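Local coordinates for protein cortical-lytic enzyme (Bacillus cereus, PDB 4S3J) that hydrolyses partially degraded cortex peptidoglycan during spore germination, probably as a family 18 N-acetylglucosaminidase that recognises muramic acid delta-lactam, at residues A[140-143]-A[149-152]; A[173-176]-A[180-183]; A[153-158]-A[208-213]. All coordinates share one frame; numbering follows the deposited sequence.

Contact 1: residues A[140-143]-A[149-152]; sequences SFEA and LKEP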
loop_
_atom_site.group_PDB
_atom_site.type_symbol
_atom_site.label_atom_id
_atom_site.label_comp_id
_atom_site.label_asym_id
_atom_site.label_seq_id
_atom_site.Cartn_x
_atom_site.Cartn_y
_atom_site.Cartn_z
ATOM N N SER A 140 8.478 -10.785 10.723
ATOM C CA SER A 140 7.331 -11.403 11.412
ATOM C C SER A 140 7.829 -12.263 12.580
ATOM O O SER A 140 9.018 -12.496 12.723
ATOM C CB SER A 140 6.526 -12.298 10.460
ATOM O OG SER A 140 7.242 -13.494 10.195
ATOM N N PHE A 141 6.899 -12.703 13.413
ATOM C CA PHE A 141 7.118 -13.794 14.369
ATOM C C PHE A 141 6.769 -15.092 13.662
ATOM O O PHE A 141 5.657 -15.223 13.151
ATOM C CB PHE A 141 6.226 -13.645 15.592
ATOM C CG PHE A 141 6.603 -12.523 16.517
ATOM C CD1 PHE A 141 6.432 -11.195 16.127
ATOM C CD2 PHE A 141 7.088 -12.785 17.790
ATOM C CE1 PHE A 141 6.757 -10.170 16.981
ATOM C CE2 PHE A 141 7.413 -11.742 18.653
ATOM C CZ PHE A 141 7.243 -10.438 18.244
ATOM N N GLU A 142 7.686 -16.055 13.636
ATOM C CA GLU A 142 7.439 -17.318 12.956
ATOM C C GLU A 142 6.936 -18.355 13.954
ATOM O O GLU A 142 7.564 -18.578 14.979
ATOM C CB GLU A 142 8.712 -17.807 12.251
ATOM C CG GLU A 142 9.179 -16.775 11.203
ATOM C CD GLU A 142 10.431 -17.149 10.424
ATOM O OE1 GLU A 142 11.091 -18.152 10.755
ATOM O OE2 GLU A 142 10.757 -16.407 9.467
ATOM N N ALA A 143 5.789 -18.952 13.649
ATOM C CA ALA A 143 5.203 -20.007 14.466
ATOM C C ALA A 143 6.084 -21.238 14.400
ATOM O O ALA A 143 6.664 -21.525 13.356
ATOM C CB ALA A 143 3.816 -20.326 13.973
ATOM N N LEU A 149 6.959 -19.033 19.473
ATOM C CA LEU A 149 7.226 -18.089 18.395
ATOM C C LEU A 149 8.714 -17.755 18.330
ATOM O O LEU A 149 9.361 -17.593 19.366
ATOM C CB LEU A 149 6.436 -16.796 18.610
ATOM C CG LEU A 149 4.892 -16.848 18.634
ATOM C CD1 LEU A 149 4.297 -15.512 19.126
ATOM C CD2 LEU A 149 4.335 -17.161 17.258
ATOM N N LYS A 150 9.236 -17.622 17.112
ATOM C CA LYS A 150 10.551 -17.039 16.884
ATOM C C LYS A 150 10.412 -15.529 16.774
ATOM O O LYS A 150 9.778 -15.042 15.840
ATOM C CB LYS A 150 11.172 -17.571 15.599
ATOM C CG LYS A 150 12.596 -17.104 15.373
ATOM C CD LYS A 150 13.130 -17.543 14.033
ATOM C CE LYS A 150 14.504 -16.920 13.779
ATOM N NZ LYS A 150 15.055 -17.308 12.461
ATOM N N GLU A 151 10.990 -14.801 17.728
ATOM C CA GLU A 151 10.887 -13.343 17.735
ATOM C C GLU A 151 11.907 -12.738 16.778
ATOM O O GLU A 151 13.079 -13.137 16.786
ATOM C CB GLU A 151 11.127 -12.775 19.129
ATOM C CG GLU A 151 10.130 -13.199 20.177
ATOM C CD GLU A 151 10.131 -12.278 21.386
ATOM O OE1 GLU A 151 10.798 -11.220 21.342
ATOM O OE2 GLU A 151 9.454 -12.614 22.379
ATOM N N PRO A 152 11.489 -11.744 15.979
ATOM C CA PRO A 152 12.449 -11.006 15.147
ATOM C C PRO A 152 13.301 -10.034 15.961
ATOM O O PRO A 152 12.927 -9.677 17.071
ATOM C CB PRO A 152 11.558 -10.255 14.166
ATOM C CG PRO A 152 10.276 -10.080 14.878
ATOM C CD PRO A 152 10.103 -11.304 15.738
HETATM O O HOH W 1 11.026 -14.407 13.351
#
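Pro152 sets its CD over the centre of the Phe141 ring, 3.6 Å from the centroid and only 7° off the normal: a CH-pi contact between side chains that cross at about a right angle. Glu151 instead runs beside Phe141, pointing the same way. Its CG comes to 3.4 Å from Phe141 CE2, its carboxylate plane is turned 53° from the ring, and OE1 hydrogen-bonds to the Tyr210 hydroxyl. Phe141 has CG anti to its carbonyl carbon (chi1 -71°), which brings CD2 to 4.1 Å from Leu149 CD1 as well. On the other face of this small beta hairpin, Glu142 and Lys150 lie alongside each other as extended chains, yet Glu142 OE1 stays 4.4 Å from Lys150 NZ, too far for a salt bridge. Their backbones form an antiparallel hydrogen-bonded pair. The bond from Lys150 N to Glu142 O is 2.9 Å and almost straight; that from Glu142 N to Lys150 O is longer, 3.2 Å. Beyond it segment 149-152 leaves the strand, and a water donates to both Ser140 O and Lys150 O, linking the two backbones. Strand 149-150 folds back on the end of strand 135-143 of the TIM barrel: Phe141 is hydrogen-bonded through its backbone to Val172 and Thr174 of strand 168-177, while Phe141 and Leu149 pack on Thr206, and Ala143 and Leu149 on Phe199, of helix 193-210.

Contact 2: residues A[173-176]-A[180-183]; sequences ITNI and NFSA
Ile176 and Phe181 face each other as an antiparallel non-hydrogen-bonded pair, CA to CA 4.3 Å, and next to them Ser182 N donates to Asn175 O at 2.8 Å. The close approach also brings Ile176 CA to 3.3 Å from Asn180 O, a CA-H...O contact. Ile176 and Phe181 put their side chains on the same face of the hairpin, and Ile176 CG1 lies over the Phe181 ring, 4.1 Å from its centroid and 27° off the normal. Asn175 reaches the same ring differently: its OD1 sits at the edge, near the ring plane, 3.2 Å from Phe181 CD1, with amide and ring planes 39° apart. Thr174 CB approaches Phe181 CE1 obliquely. The hairpin stands at the C-terminal end of strand 168-177 in the TIM barrel, the end at which family 18 enzymes carry their active site. Here the Phe181 side chain comes within about 4 Å of that of Glu220, probably the proton donor, and also touches Asp218 and Ser221. Asn175 ties the hairpin to the Glu220 loop. CG stands between its backbone N and carbonyl carbon (chi1 61°), and ND2 hydrogen-bonds both to Glu220 O and to Ser182 O, 3.2 Å from ND2, which it meets from above the Ser182 carbonyl plane. Deeper in the strand, Thr174 OG1 is hydrogen-bonded to Ser140 OG. Ser182 is the N-cap of helix 183-191: its OG receives the amide of Leu185 and is also hydrogen-bonded to Glu177 OE1.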
loop_
_atom_site.group_PDB
_atom_site.type_symbol
_atom_site.label_atom_id
_atom_site.label_comp_id
_atom_site.label_asym_id
_atom_site.label_seq_id
_atom_site.Cartn_x
_atom_site.Cartn_y
_atom_site.Cartn_z
ATOM N N ILE A 173 2.169 -12.883 12.864
ATOM C CA ILE A 173 2.551 -14.281 13.008
ATOM C C ILE A 173 2.436 -15.009 11.674
ATOM O O ILE A 173 1.369 -15.015 11.054
ATOM C CB ILE A 173 1.669 -14.979 14.069
ATOM C CG1 ILE A 173 1.842 -14.290 15.421
ATOM C CG2 ILE A 173 2.038 -16.449 14.220
ATOM C CD1 ILE A 173 0.695 -14.508 16.367
ATOM N N THR A 174 3.523 -15.658 11.256
ATOM C CA THR A 174 3.552 -16.394 9.995
ATOM C C THR A 174 3.792 -17.881 10.201
ATOM O O THR A 174 4.380 -18.299 11.207
ATOM C CB THR A 174 4.668 -15.882 9.045
ATOM O OG1 THR A 174 5.934 -15.878 9.715
ATOM C CG2 THR A 174 4.371 -14.465 8.582
ATOM N N ASN A 175 3.372 -18.670 9.213
ATOM C CA ASN A 175 3.712 -20.099 9.202
ATOM C C ASN A 175 4.903 -20.364 8.280
ATOM O O ASN A 175 4.833 -21.174 7.350
ATOM C CB ASN A 175 2.511 -20.941 8.776
ATOM C CG ASN A 175 2.040 -20.615 7.385
ATOM O OD1 ASN A 175 2.032 -19.446 6.975
ATOM N ND2 ASN A 175 1.619 -21.641 6.650
ATOM N N ILE A 176 5.994 -19.640 8.530
ATOM C CA ILE A 176 7.236 -19.803 7.781
ATOM C C ILE A 176 8.189 -20.752 8.486
ATOM O O ILE A 176 8.415 -20.630 9.698
ATOM C CB ILE A 176 7.911 -18.458 7.566
ATOM C CG1 ILE A 176 7.057 -17.610 6.635
ATOM C CG2 ILE A 176 9.307 -18.649 6.969
ATOM C CD1 ILE A 176 7.490 -16.145 6.531
ATOM N N ASN A 180 10.331 -20.341 4.011
ATOM C CA ASN A 180 9.182 -20.604 3.157
ATOM C C ASN A 180 7.913 -20.879 3.946
ATOM O O ASN A 180 7.955 -21.478 5.028
ATOM C CB ASN A 180 9.463 -21.786 2.247
ATOM C CG ASN A 180 10.377 -21.423 1.100
ATOM O OD1 ASN A 180 11.474 -21.961 0.972
ATOM N ND2 ASN A 180 9.925 -20.501 0.258
ATOM N N PHE A 181 6.784 -20.455 3.394
ATOM C CA PHE A 181 5.495 -20.780 3.986
ATOM C C PHE A 181 5.281 -22.288 3.959
ATOM O O PHE A 181 5.602 -22.963 2.977
ATOM C CB PHE A 181 4.346 -20.079 3.257
ATOM C CG PHE A 181 4.263 -18.586 3.519
ATOM C CD1 PHE A 181 3.856 -18.116 4.749
ATOM C CD2 PHE A 181 4.579 -17.668 2.531
ATOM C CE1 PHE A 181 3.750 -16.751 5.012
ATOM C CE2 PHE A 181 4.474 -16.284 2.778
ATOM C CZ PHE A 181 4.059 -15.833 4.023
ATOM N N SER A 182 4.754 -22.816 5.055
ATOM C CA SER A 182 4.721 -24.264 5.257
ATOM C C SER A 182 3.349 -24.805 5.611
ATOM O O SER A 182 2.857 -24.550 6.703
ATOM C CB SER A 182 5.694 -24.631 6.365
ATOM O OG SER A 182 5.575 -26.005 6.730
ATOM N N ALA A 183 2.747 -25.567 4.702
ATOM C CA ALA A 183 1.498 -26.267 4.985
ATOM C C ALA A 183 1.652 -27.265 6.146
ATOM O O ALA A 183 0.706 -27.496 6.910
ATOM C CB ALA A 183 1.006 -26.985 3.751
#

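Contact 3: residues A[153-158]-A[208-213]; sequences TETAKI and EKYGMR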
loop_
_atom_site.group_PDB
_atom_site.type_symbol
_atom_site.label_atom_id
_atom_site.label_comp_id
_atom_site.label_asym_id
_atom_site.label_seq_id
_atom_site.Cartn_x
_atom_site.Cartn_y
_atom_site.Cartn_z
ATOM N N THR A 153 14.428 -9.595 15.401
ATOM C CA THR A 153 15.375 -8.808 16.177
ATOM C C THR A 153 14.802 -7.440 16.542
ATOM O O THR A 153 14.007 -6.880 15.791
ATOM C CB THR A 153 16.711 -8.628 15.403
ATOM O OG1 THR A 153 17.667 -7.971 16.237
ATOM C CG2 THR A 153 16.514 -7.827 14.119
ATOM N N GLU A 154 15.191 -6.928 17.710
ATOM C CA GLU A 154 14.861 -5.565 18.135
ATOM C C GLU A 154 13.354 -5.294 18.149
ATOM O O GLU A 154 12.904 -4.189 17.820
ATOM C CB GLU A 154 15.578 -4.563 17.218
ATOM C CG GLU A 154 17.096 -4.763 17.167
ATOM C CD GLU A 154 17.773 -3.894 16.112
ATOM O OE1 GLU A 154 17.582 -2.662 16.124
ATOM O OE2 GLU A 154 18.481 -4.460 15.253
ATOM N N THR A 155 12.573 -6.297 18.550
ATOM C CA THR A 155 11.119 -6.144 18.585
ATOM C C THR A 155 10.700 -5.030 19.529
ATOM O O THR A 155 9.826 -4.244 19.198
ATOM C CB THR A 155 10.414 -7.464 18.990
ATOM O OG1 THR A 155 10.555 -8.410 17.927
ATOM C CG2 THR A 155 8.946 -7.262 19.193
ATOM N N ALA A 156 11.310 -4.952 20.709
ATOM C CA ALA A 156 10.924 -3.926 21.678
ATOM C C ALA A 156 11.154 -2.523 21.115
ATOM O O ALA A 156 10.344 -1.622 21.336
ATOM C CB ALA A 156 11.685 -4.108 22.983
ATOM N N LYS A 157 12.266 -2.336 20.414
ATOM C CA LYS A 157 12.585 -1.049 19.794
ATOM C C LYS A 157 11.505 -0.615 18.806
ATOM O O LYS A 157 11.075 0.545 18.803
ATOM C CB LYS A 157 13.938 -1.123 19.071
ATOM C CG LYS A 157 14.366 0.176 18.371
ATOM C CD LYS A 157 15.708 0.044 17.646
ATOM C CE LYS A 157 16.866 -0.195 18.609
ATOM N NZ LYS A 157 18.177 -0.276 17.905
ATOM N N ILE A 158 11.103 -1.542 17.942
ATOM C CA ILE A 158 10.131 -1.247 16.890
ATOM C C ILE A 158 8.741 -1.009 17.482
ATOM O O ILE A 158 8.048 -0.080 17.094
ATOM C CB ILE A 158 10.101 -2.388 15.855
ATOM C CG1 ILE A 158 11.486 -2.551 15.192
ATOM C CG2 ILE A 158 9.046 -2.150 14.796
ATOM C CD1 ILE A 158 12.003 -1.316 14.476
ATOM N N GLU A 208 0.849 -8.984 24.977
ATOM C CA GLU A 208 0.764 -8.162 26.158
ATOM C C GLU A 208 2.139 -7.607 26.530
ATOM O O GLU A 208 2.249 -6.463 26.975
ATOM C CB GLU A 208 0.161 -8.973 27.302
ATOM C CG GLU A 208 0.233 -8.322 28.643
ATOM C CD GLU A 208 -0.365 -9.218 29.698
ATOM O OE1 GLU A 208 -1.608 -9.265 29.792
ATOM O OE2 GLU A 208 0.410 -9.900 30.398
ATOM N N LYS A 209 3.190 -8.387 26.310
ATOM C CA LYS A 209 4.539 -7.908 26.600
ATOM C C LYS A 209 4.943 -6.672 25.769
ATOM O O LYS A 209 5.575 -5.757 26.288
ATOM C CB LYS A 209 5.559 -9.022 26.369
ATOM C CG LYS A 209 7.003 -8.583 26.611
ATOM C CD LYS A 209 7.997 -9.698 26.391
ATOM C CE LYS A 209 9.423 -9.206 26.613
ATOM N NZ LYS A 209 10.434 -10.273 26.377
ATOM N N TYR A 210 4.548 -6.624 24.502
ATOM C CA TYR A 210 5.031 -5.566 23.607
ATOM C C TYR A 210 3.975 -4.523 23.266
ATOM O O TYR A 210 4.236 -3.616 22.462
ATOM C CB TYR A 210 5.570 -6.176 22.308
ATOM C CG TYR A 210 6.836 -6.980 22.502
ATOM C CD1 TYR A 210 7.999 -6.381 22.975
ATOM C CD2 TYR A 210 6.873 -8.335 22.210
ATOM C CE1 TYR A 210 9.157 -7.111 23.155
ATOM C CE2 TYR A 210 8.023 -9.073 22.387
ATOM C CZ TYR A 210 9.162 -8.461 22.858
ATOM O OH TYR A 210 10.305 -9.213 23.026
ATOM N N GLY A 211 2.795 -4.631 23.866
ATOM C CA GLY A 211 1.731 -3.667 23.622
ATOM C C GLY A 211 1.132 -3.819 22.243
ATOM O O GLY A 211 0.599 -2.867 21.655
ATOM N N MET A 212 1.200 -5.039 21.727
ATOM C CA MET A 212 0.688 -5.325 20.401
ATOM C C MET A 212 -0.799 -5.655 20.467
ATOM O O MET A 212 -1.180 -6.805 20.677
ATOM C CB MET A 212 1.484 -6.456 19.763
ATOM C CG MET A 212 2.868 -6.028 19.307
ATOM S SD MET A 212 3.917 -7.481 19.047
ATOM C CE MET A 212 5.375 -6.733 18.343
ATOM N N ARG A 213 -1.640 -4.637 20.311
ATOM C CA ARG A 213 -3.066 -4.815 20.557
ATOM C C ARG A 213 -3.839 -5.412 19.380
ATOM O O ARG A 213 -5.022 -5.695 19.508
ATOM C CB ARG A 213 -3.696 -3.480 20.993
ATOM C CG ARG A 213 -3.220 -3.016 22.367
ATOM C CD ARG A 213 -3.901 -1.730 22.813
ATOM N NE ARG A 213 -3.305 -0.532 22.233
ATOM C CZ ARG A 213 -3.889 0.662 22.233
ATOM N NH1 ARG A 213 -5.091 0.829 22.764
ATOM N NH2 ARG A 213 -3.277 1.698 21.693
#
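Thr155 lays its methyl CG2 over one face of the Tyr210 ring, a CH-pi contact, where two neighbouring helices of the TIM barrel's outer layer meet: the first turn of helix 155-164 lies against the last residues of helix 193-210. Thr155 CG2 stands 3.6 Å from the Tyr210 centroid and 5° off the ring normal, so the six ring carbons are all about equally far from it. The torsion explains the choice of branch. With chi1 at -70°, CG2 is anti to the backbone N and goes to the ring, while OG1 lies beside that N and is hydrogen-bonded to Pro152 O. The Tyr210 ring is covered on both faces, since Lys209 CG, from the preceding residue, lies 4.1 Å above the plane on the opposite side. Met212 completes the tight part. Its chain is extended beyond CG and ends with CE 3.7 Å from Thr155 CG2, the two side chains crossing at about a right angle. Phe141 of strand 135-143 touches both Thr155 and Met212, which puts this buried corner between the helices and the barrel wall.

The outer side is looser. Ala156 is exposed and touches only the CD1-CE1 side of the ring, its N and CB each 3.9 Å from Tyr210 CE1. No hydrogen bond joins the segments, and the interface is small, about 150 Å². Gly211, with positive phi, ends helix 193-210 and turns the chain toward strand 214-218, clear of the other segment. At the start of helix 155-164, on the side turned from Tyr210, Glu154 holds the N-cap position, its OE2 hydrogen-bonded to Ile118 N. Its OE1 makes a salt bridge with Lys157 NZ at 3.0 Å, the ammonium approaching from above the carboxylate plane, 36° out of it.

From the N terminus, strand 135-143 comes first and contact 1 closes the short hairpin at its end, before the chain enters helix 155-164. That helix opens the long loop that contact 3 closes about 50 residues later, at the end of helix 193-210. Contact 2, another hairpin, closes inside that loop, so it is nested within contact 3, while contact 1 precedes both. Contacts 1 and 2 meet along their paired backbones because strands 135-143 and 168-177 are neighbours. Contact 1 also touches contact 3 through Phe141 and Glu151, joining strand to helix layer, whereas contacts 2 and 3 stay about 8 Å apart at their nearest atoms.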